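Local coordinates for phosphonomutase (Burkholderia cenocepacia J2315, PDB 4MG4), which belongs to the phosphoenolpyruvate phosphomutase family of TIM-barrel proteins, built round a closed barrel of parallel strands, at residues L21-N32 with A232-G242; L177-R185 with L205-L215. All blocks are in the same frame, centred on the assembly; numbering follows the deposited sequence.

Contact 1. Residues L21-N32 with A232-G242; sequences LHRAGQPLALFN and AEYGVARISHG
His22 and Arg238 meet at the rim of their flat groups, beside the seam of a TIM barrel where the first strand, 28-33, runs parallel to the last, 238-240. NE2 of His22, acting as acceptor, takes NH1 of Arg238 at 2.9 Å, with the nitrogen in the plane of the imidazole. The ring and guanidinium planes are 60° apart, and Phe156 stacks on the histidine. Farther along, CE1 of Phe31 lies over one face of the His241 ring; the planes are within 4° of each other, but the offset leaves just the CE1 margin of the phenyl over the imidazole. At the edge of the same imidazole, ND1 of His241 donates to Leu30 O over 3.0 Å, which fixes the ring's rotation.

Three backbone bonds stitch the seam: Leu28 N to Ala237 O, Ile239 N to Leu28 O at 2.7 Å, and Leu30 N to Ile239 O. Arg238 suits its place by length: with CG anti to the backbone N (chi1 176°) and the chain extended to NE, it runs alongside His22, while CD1 of Leu30 comes within 3.6 Å of its NE. On the other side of the sheet, CG of Pro27 packs on Ile239 CD1 at 3.7 Å, and its CD touches Ala232 CB.

Glycines make the turns that lead into the two strands. Gly235 closes helix 228-234 in a Schellman motif, and Gly25, in the type II turn Arg23 to Gln26, gives its N to Val236 O; both have positive phi, where a side chain would press on the preceding carbonyl O. Past the strands, one water donates to Leu30 O and accepts from His241 N, while a second accepts from Asn32 N and donates to Gly242 O at 2.7 Å.

Contact 2. Residues L177-R185 with L205-L215; sequences LDATLARAR and LIRALTAASPL
Leu177 and Leu209 slant across each other between two neighbouring helices, and the two branches of Leu177 have different partners. Having CG opposite the backbone N (chi1 166°), Leu177 reaches over to helix 203-212, where its CD1 lies 4.0 Å from Leu209 CB and its CD2 presses on Ala208 CB at 3.4 Å, closer than carbon atoms usually come. Alanine suits that position because its single methyl lets the leucine branch approach the helix surface.

One turn on, Leu181 has its CG beside the backbone N instead (chi1 -75°), and both its methyls straddle Ala212: CD1 and CD2 each lie 3.7 Å from Ala212 CB. The Leu181 and Leu209 side chains also slant past each other, with CD2 of Leu181 and CD1 of Leu209 3.8 Å apart, whereas the Thr180 side chain crosses that of Leu209 at about a right angle, bringing its CG2 to the same CD1. Leu209 thus sits among three side chains of helix 174-190, and it also packs on Leu195 and Val217 of the barrel strands. The hydroxyl of Thr180 is turned back to Leu176 O of its own helix.

Beyond the helix end the proline ring takes over. CD of Pro214 lies 3.9 Å from Ala184 CB, and its CG rests against Ala184 O; a rigid, compact ring fits beside so small a residue. At the outer margin a water links Arg185 NH1 to Ala212 O.

No direct hydrogen bond joins the segments. The axes of helices 177-185 and 205-212 come within 10.6 Å at a crossing of -26°, an apolar interface between consecutive, nearly parallel helices of the outer layer of a TIM barrel.

Overall arrangement
Contact 1 closes the barrel by pairing its first and last strands, and contact 2 lies on its outer layer, their centres about 16 Å apart. In chain order come 21-32, 177-185, 205-215 and 232-242, so the helix pair of contact 2 falls between the two strands that meet in contact 1. Strands 194-196 and 217-220 continue the sheet towards 238-240. The contacts also touch directly: Glu233 forms a salt bridge with Arg207, Thr210 OG1 probably hydrogen-bonds to Tyr234 O, and Val236 packs on Ile206. Helix 203-212 therefore faces helix 174-190 on one flank and 228-234 on another, linking the barrel's closing seam to its helical layer.

Contact 1. Residues L21-N32 with A232-G242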
# COMPACT_ATOMS: atom_id res chain seq x y z
N LEU A 21 -4.80 -13.56 23.87
CA LEU A 21 -5.99 -13.06 23.19
C LEU A 21 -6.81 -14.12 22.47
O LEU A 21 -7.93 -13.85 22.02
CB LEU A 21 -5.60 -11.92 22.20
CG LEU A 21 -5.13 -10.60 22.87
CD1 LEU A 21 -4.47 -9.75 21.82
CD2 LEU A 21 -6.34 -9.96 23.54
N HIS A 22 -6.26 -15.32 22.36
CA HIS A 22 -7.00 -16.44 21.79
C HIS A 22 -7.88 -17.06 22.84
O HIS A 22 -7.42 -17.88 23.62
CB HIS A 22 -6.04 -17.48 21.22
CG HIS A 22 -5.26 -17.00 20.03
ND1 HIS A 22 -4.21 -16.11 20.14
CD2 HIS A 22 -5.32 -17.33 18.71
CE1 HIS A 22 -3.72 -15.86 18.95
NE2 HIS A 22 -4.34 -16.60 18.06
N ARG A 23 -9.12 -16.63 22.89
CA ARG A 23 -10.06 -16.99 23.95
C ARG A 23 -11.37 -17.46 23.31
O ARG A 23 -12.06 -16.70 22.68
CB ARG A 23 -10.27 -15.79 24.88
CG ARG A 23 -9.06 -15.44 25.74
CD ARG A 23 -8.63 -16.57 26.71
NE ARG A 23 -7.51 -16.27 27.65
CZ ARG A 23 -6.26 -16.67 27.51
NH1 ARG A 23 -5.89 -17.36 26.44
NH2 ARG A 23 -5.33 -16.40 28.46
N ALA A 24 -11.64 -18.75 23.43
CA ALA A 24 -12.88 -19.33 22.92
C ALA A 24 -14.05 -18.53 23.50
O ALA A 24 -14.11 -18.32 24.74
CB ALA A 24 -12.96 -20.80 23.32
N GLY A 25 -14.90 -18.01 22.63
CA GLY A 25 -16.07 -17.24 23.08
C GLY A 25 -15.85 -15.75 23.25
O GLY A 25 -16.79 -14.96 23.39
N GLN A 26 -14.58 -15.32 23.19
CA GLN A 26 -14.23 -13.91 23.26
C GLN A 26 -13.10 -13.71 22.23
O GLN A 26 -11.97 -13.40 22.62
CB GLN A 26 -13.74 -13.62 24.68
CG GLN A 26 -13.39 -12.20 25.03
CD GLN A 26 -13.12 -12.07 26.53
OE1 GLN A 26 -13.92 -12.54 27.36
NE2 GLN A 26 -11.97 -11.50 26.89
N PRO A 27 -13.43 -13.88 20.95
CA PRO A 27 -12.35 -14.11 19.97
C PRO A 27 -11.54 -12.87 19.62
O PRO A 27 -12.06 -11.74 19.57
CB PRO A 27 -13.11 -14.56 18.69
CG PRO A 27 -14.52 -14.14 18.89
CD PRO A 27 -14.75 -14.19 20.38
N LEU A 28 -10.28 -13.13 19.31
CA LEU A 28 -9.44 -12.18 18.72
C LEU A 28 -9.89 -11.90 17.30
O LEU A 28 -9.87 -12.78 16.46
CB LEU A 28 -8.03 -12.77 18.72
CG LEU A 28 -6.96 -11.94 18.01
CD1 LEU A 28 -6.87 -10.55 18.64
CD2 LEU A 28 -5.61 -12.60 18.06
N ALA A 29 -10.14 -10.63 16.98
CA ALA A 29 -10.48 -10.25 15.62
C ALA A 29 -9.28 -9.52 14.99
O ALA A 29 -8.75 -8.53 15.55
CB ALA A 29 -11.69 -9.36 15.62
N LEU A 30 -8.88 -10.00 13.84
CA LEU A 30 -7.67 -9.48 13.14
C LEU A 30 -8.05 -8.96 11.80
O LEU A 30 -8.81 -9.58 11.09
CB LEU A 30 -6.58 -10.57 12.92
CG LEU A 30 -5.93 -11.05 14.23
CD1 LEU A 30 -4.98 -12.22 13.95
CD2 LEU A 30 -5.25 -9.91 14.96
N PHE A 31 -7.41 -7.84 11.41
CA PHE A 31 -7.54 -7.26 10.08
C PHE A 31 -6.13 -7.28 9.49
O PHE A 31 -5.11 -7.01 10.21
CB PHE A 31 -8.09 -5.82 10.16
CG PHE A 31 -9.38 -5.76 10.84
CD1 PHE A 31 -10.52 -6.04 10.16
CD2 PHE A 31 -9.43 -5.61 12.23
CE1 PHE A 31 -11.74 -6.05 10.78
CE2 PHE A 31 -10.65 -5.62 12.87
CZ PHE A 31 -11.79 -5.87 12.15
N ASN A 32 -6.06 -7.76 8.25
CA ASN A 32 -4.78 -7.94 7.60
C ASN A 32 -4.30 -6.61 7.02
O ASN A 32 -5.06 -5.95 6.30
CB ASN A 32 -4.87 -8.95 6.46
CG ASN A 32 -5.07 -10.35 6.94
OD1 ASN A 32 -4.79 -10.66 8.11
ND2 ASN A 32 -5.57 -11.21 6.06
N ALA A 232 -18.57 -16.05 18.02
CA ALA A 232 -18.17 -16.08 19.41
C ALA A 232 -19.01 -17.08 20.22
O ALA A 232 -18.49 -17.87 20.99
CB ALA A 232 -18.29 -14.69 20.07
N GLU A 233 -20.33 -17.04 20.04
CA GLU A 233 -21.21 -17.95 20.70
C GLU A 233 -20.99 -19.42 20.33
O GLU A 233 -21.23 -20.28 21.17
CB GLU A 233 -22.70 -17.51 20.53
CG GLU A 233 -23.70 -18.30 21.38
CD GLU A 233 -24.29 -19.56 20.76
OE1 GLU A 233 -24.60 -19.58 19.54
OE2 GLU A 233 -24.39 -20.54 21.45
N TYR A 234 -20.48 -19.71 19.12
CA TYR A 234 -20.13 -21.06 18.71
C TYR A 234 -18.87 -21.55 19.38
O TYR A 234 -18.56 -22.73 19.28
CB TYR A 234 -19.92 -21.19 17.18
CG TYR A 234 -21.05 -20.73 16.29
CD1 TYR A 234 -22.37 -20.66 16.76
CD2 TYR A 234 -20.79 -20.28 15.00
CE1 TYR A 234 -23.39 -20.18 15.93
CE2 TYR A 234 -21.80 -19.81 14.17
CZ TYR A 234 -23.09 -19.76 14.64
OH TYR A 234 -24.08 -19.26 13.77
N GLY A 235 -18.11 -20.65 19.99
CA GLY A 235 -16.88 -21.02 20.73
C GLY A 235 -15.58 -20.74 19.98
O GLY A 235 -14.52 -21.20 20.38
N VAL A 236 -15.65 -19.95 18.91
CA VAL A 236 -14.45 -19.58 18.13
C VAL A 236 -13.55 -18.68 18.97
O VAL A 236 -14.06 -17.93 19.79
CB VAL A 236 -14.93 -18.90 16.86
CG1 VAL A 236 -13.92 -18.13 16.13
CG2 VAL A 236 -15.64 -19.93 15.97
N ALA A 237 -12.24 -18.84 18.80
CA ALA A 237 -11.24 -18.08 19.50
C ALA A 237 -10.58 -16.94 18.71
O ALA A 237 -9.92 -16.06 19.28
CB ALA A 237 -10.17 -19.05 20.02
N ARG A 238 -10.71 -16.98 17.40
CA ARG A 238 -10.02 -16.04 16.54
C ARG A 238 -10.81 -15.88 15.23
O ARG A 238 -11.29 -16.88 14.65
CB ARG A 238 -8.62 -16.56 16.28
CG ARG A 238 -7.77 -15.73 15.30
CD ARG A 238 -6.32 -16.23 15.37
NE ARG A 238 -5.47 -15.73 14.31
CZ ARG A 238 -4.14 -15.92 14.26
NH1 ARG A 238 -3.51 -16.54 15.25
NH2 ARG A 238 -3.48 -15.53 13.17
N ILE A 239 -10.93 -14.64 14.75
CA ILE A 239 -11.69 -14.33 13.56
C ILE A 239 -10.80 -13.53 12.57
O ILE A 239 -10.20 -12.53 12.96
CB ILE A 239 -12.96 -13.53 13.89
CG1 ILE A 239 -13.91 -14.44 14.69
CG2 ILE A 239 -13.61 -13.03 12.61
CD1 ILE A 239 -15.08 -13.73 15.29
N SER A 240 -10.74 -14.02 11.34
CA SER A 240 -10.00 -13.48 10.20
C SER A 240 -10.93 -12.96 9.16
O SER A 240 -12.11 -13.36 9.09
CB SER A 240 -9.20 -14.69 9.52
OG SER A 240 -8.31 -15.08 10.38
N HIS A 241 -10.40 -12.03 8.35
CA HIS A 241 -11.21 -11.42 7.27
C HIS A 241 -10.54 -11.50 5.88
O HIS A 241 -11.07 -10.93 4.88
CB HIS A 241 -11.53 -9.95 7.65
CG HIS A 241 -12.30 -9.80 8.92
ND1 HIS A 241 -11.70 -9.62 10.15
CD2 HIS A 241 -13.64 -9.85 9.16
CE1 HIS A 241 -12.63 -9.55 11.09
NE2 HIS A 241 -13.82 -9.67 10.51
N GLY A 242 -9.42 -12.20 5.78
CA GLY A 242 -8.69 -12.28 4.50
C GLY A 242 -8.43 -10.91 3.93
O GLY A 242 -8.11 -9.97 4.65
O HOH W 1 -7.98 -11.04 9.10
O HOH W 2 -8.25 -9.10 7.18

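Contact 2. Residues L177-R185 with L205-L215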
# COMPACT_ATOMS: atom_id res chain seq x y z
N LEU A 177 -15.46 -32.54 8.20
CA LEU A 177 -15.15 -32.11 9.57
C LEU A 177 -14.23 -33.14 10.24
O LEU A 177 -13.26 -32.82 10.92
CB LEU A 177 -16.45 -31.94 10.39
CG LEU A 177 -16.23 -31.83 11.91
CD1 LEU A 177 -15.55 -30.52 12.17
CD2 LEU A 177 -17.58 -31.92 12.64
N ASP A 178 -14.51 -34.43 10.03
CA ASP A 178 -13.67 -35.45 10.63
C ASP A 178 -12.25 -35.40 10.08
O ASP A 178 -11.29 -35.60 10.85
CB ASP A 178 -14.29 -36.84 10.42
CG ASP A 178 -15.53 -37.04 11.25
OD1 ASP A 178 -15.74 -36.33 12.26
OD2 ASP A 178 -16.31 -37.97 10.87
N ALA A 179 -12.11 -35.13 8.79
CA ALA A 179 -10.77 -35.02 8.19
C ALA A 179 -10.04 -33.81 8.76
O ALA A 179 -8.82 -33.85 8.97
CB ALA A 179 -10.86 -34.87 6.69
N THR A 180 -10.79 -32.73 8.93
CA THR A 180 -10.26 -31.50 9.53
C THR A 180 -9.75 -31.77 10.96
O THR A 180 -8.61 -31.37 11.30
CB THR A 180 -11.29 -30.37 9.47
OG1 THR A 180 -11.58 -30.12 8.10
CG2 THR A 180 -10.77 -29.10 10.17
N LEU A 181 -10.55 -32.44 11.76
CA LEU A 181 -10.17 -32.79 13.13
C LEU A 181 -8.96 -33.76 13.19
O LEU A 181 -8.10 -33.60 14.05
CB LEU A 181 -11.37 -33.36 13.92
CG LEU A 181 -12.38 -32.28 14.34
CD1 LEU A 181 -13.66 -32.98 14.72
CD2 LEU A 181 -11.89 -31.38 15.46
N ALA A 182 -8.86 -34.71 12.27
CA ALA A 182 -7.69 -35.60 12.23
C ALA A 182 -6.42 -34.79 11.94
O ALA A 182 -5.38 -35.02 12.53
CB ALA A 182 -7.86 -36.71 11.21
N ARG A 183 -6.54 -33.84 11.00
CA ARG A 183 -5.40 -32.93 10.75
C ARG A 183 -5.08 -32.09 11.97
O ARG A 183 -3.90 -31.96 12.34
CB ARG A 183 -5.64 -32.09 9.51
CG ARG A 183 -5.43 -32.87 8.26
CD ARG A 183 -5.73 -32.07 7.00
NE ARG A 183 -5.59 -32.92 5.81
CZ ARG A 183 -4.47 -33.14 5.13
NH1 ARG A 183 -3.33 -32.56 5.43
NH2 ARG A 183 -4.50 -33.95 4.06
N ALA A 184 -6.12 -31.56 12.62
CA ALA A 184 -5.92 -30.73 13.80
C ALA A 184 -5.19 -31.48 14.91
O ALA A 184 -4.26 -30.94 15.54
CB ALA A 184 -7.25 -30.23 14.30
N ARG A 185 -5.55 -32.73 15.12
CA ARG A 185 -4.84 -33.53 16.13
C ARG A 185 -3.37 -33.76 15.78
O ARG A 185 -2.49 -33.68 16.65
CB ARG A 185 -5.58 -34.86 16.39
CG ARG A 185 -6.92 -34.71 17.08
CD ARG A 185 -7.51 -36.06 17.49
NE ARG A 185 -7.84 -36.90 16.37
CZ ARG A 185 -8.97 -36.89 15.68
NH1 ARG A 185 -9.98 -36.10 16.02
NH2 ARG A 185 -9.12 -37.73 14.66
N LEU A 205 -21.38 -27.21 11.88
CA LEU A 205 -20.01 -27.70 11.75
C LEU A 205 -19.01 -26.91 12.60
O LEU A 205 -18.09 -27.52 13.17
CB LEU A 205 -19.59 -27.78 10.29
CG LEU A 205 -20.36 -28.79 9.41
CD1 LEU A 205 -19.88 -28.63 7.97
CD2 LEU A 205 -20.32 -30.24 9.82
N ILE A 206 -19.18 -25.60 12.69
CA ILE A 206 -18.26 -24.76 13.48
C ILE A 206 -18.41 -25.18 14.95
O ILE A 206 -17.40 -25.35 15.64
CB ILE A 206 -18.49 -23.27 13.30
CG1 ILE A 206 -18.12 -22.81 11.89
CG2 ILE A 206 -17.66 -22.48 14.34
CD1 ILE A 206 -18.69 -21.47 11.54
N ARG A 207 -19.64 -25.40 15.42
CA ARG A 207 -19.85 -25.83 16.80
C ARG A 207 -19.17 -27.15 17.09
O ARG A 207 -18.54 -27.35 18.14
CB ARG A 207 -21.34 -25.98 17.09
CG ARG A 207 -22.10 -24.66 17.18
CD ARG A 207 -23.53 -24.99 17.60
NE ARG A 207 -24.41 -23.83 17.54
CZ ARG A 207 -24.54 -22.86 18.45
NH1 ARG A 207 -23.72 -22.81 19.50
NH2 ARG A 207 -25.39 -21.89 18.24
N ALA A 208 -19.31 -28.09 16.16
CA ALA A 208 -18.69 -29.40 16.31
C ALA A 208 -17.17 -29.32 16.34
O ALA A 208 -16.50 -30.01 17.13
CB ALA A 208 -19.13 -30.35 15.20
N LEU A 209 -16.66 -28.42 15.51
CA LEU A 209 -15.22 -28.16 15.45
C LEU A 209 -14.67 -27.60 16.74
O LEU A 209 -13.66 -28.06 17.21
CB LEU A 209 -14.94 -27.20 14.29
CG LEU A 209 -13.48 -26.86 14.07
CD1 LEU A 209 -12.61 -28.06 13.78
CD2 LEU A 209 -13.38 -25.81 12.97
N THR A 210 -15.30 -26.55 17.25
CA THR A 210 -14.81 -25.93 18.47
C THR A 210 -14.96 -26.88 19.69
O THR A 210 -14.12 -26.85 20.58
CB THR A 210 -15.51 -24.59 18.76
OG1 THR A 210 -16.90 -24.82 19.01
CG2 THR A 210 -15.33 -23.55 17.64
N ALA A 211 -15.99 -27.73 19.68
CA ALA A 211 -16.20 -28.75 20.76
C ALA A 211 -15.08 -29.78 20.79
O ALA A 211 -14.64 -30.18 21.87
CB ALA A 211 -17.54 -29.44 20.59
N ALA A 212 -14.60 -30.20 19.61
CA ALA A 212 -13.63 -31.29 19.47
C ALA A 212 -12.20 -30.87 19.23
O ALA A 212 -11.29 -31.70 19.40
CB ALA A 212 -14.08 -32.24 18.36
N SER A 213 -11.95 -29.62 18.85
CA SER A 213 -10.59 -29.22 18.44
C SER A 213 -9.67 -29.22 19.57
O SER A 213 -9.99 -28.68 20.67
CB SER A 213 -10.59 -27.81 17.84
OG SER A 213 -9.28 -27.41 17.52
N PRO A 214 -8.43 -29.75 19.35
CA PRO A 214 -7.43 -29.69 20.37
C PRO A 214 -6.81 -28.29 20.53
O PRO A 214 -6.06 -28.08 21.46
CB PRO A 214 -6.36 -30.67 19.87
CG PRO A 214 -6.52 -30.68 18.39
CD PRO A 214 -7.98 -30.49 18.14
N LEU A 215 -7.16 -27.36 19.63
CA LEU A 215 -6.53 -26.05 19.60
C LEU A 215 -7.58 -24.95 19.47
O LEU A 215 -8.62 -25.19 18.85
CB LEU A 215 -5.64 -25.98 18.37
CG LEU A 215 -4.45 -26.92 18.38
CD1 LEU A 215 -3.77 -26.82 17.03
CD2 LEU A 215 -3.47 -26.64 19.53
O HOH W 3 -10.35 -34.24 18.36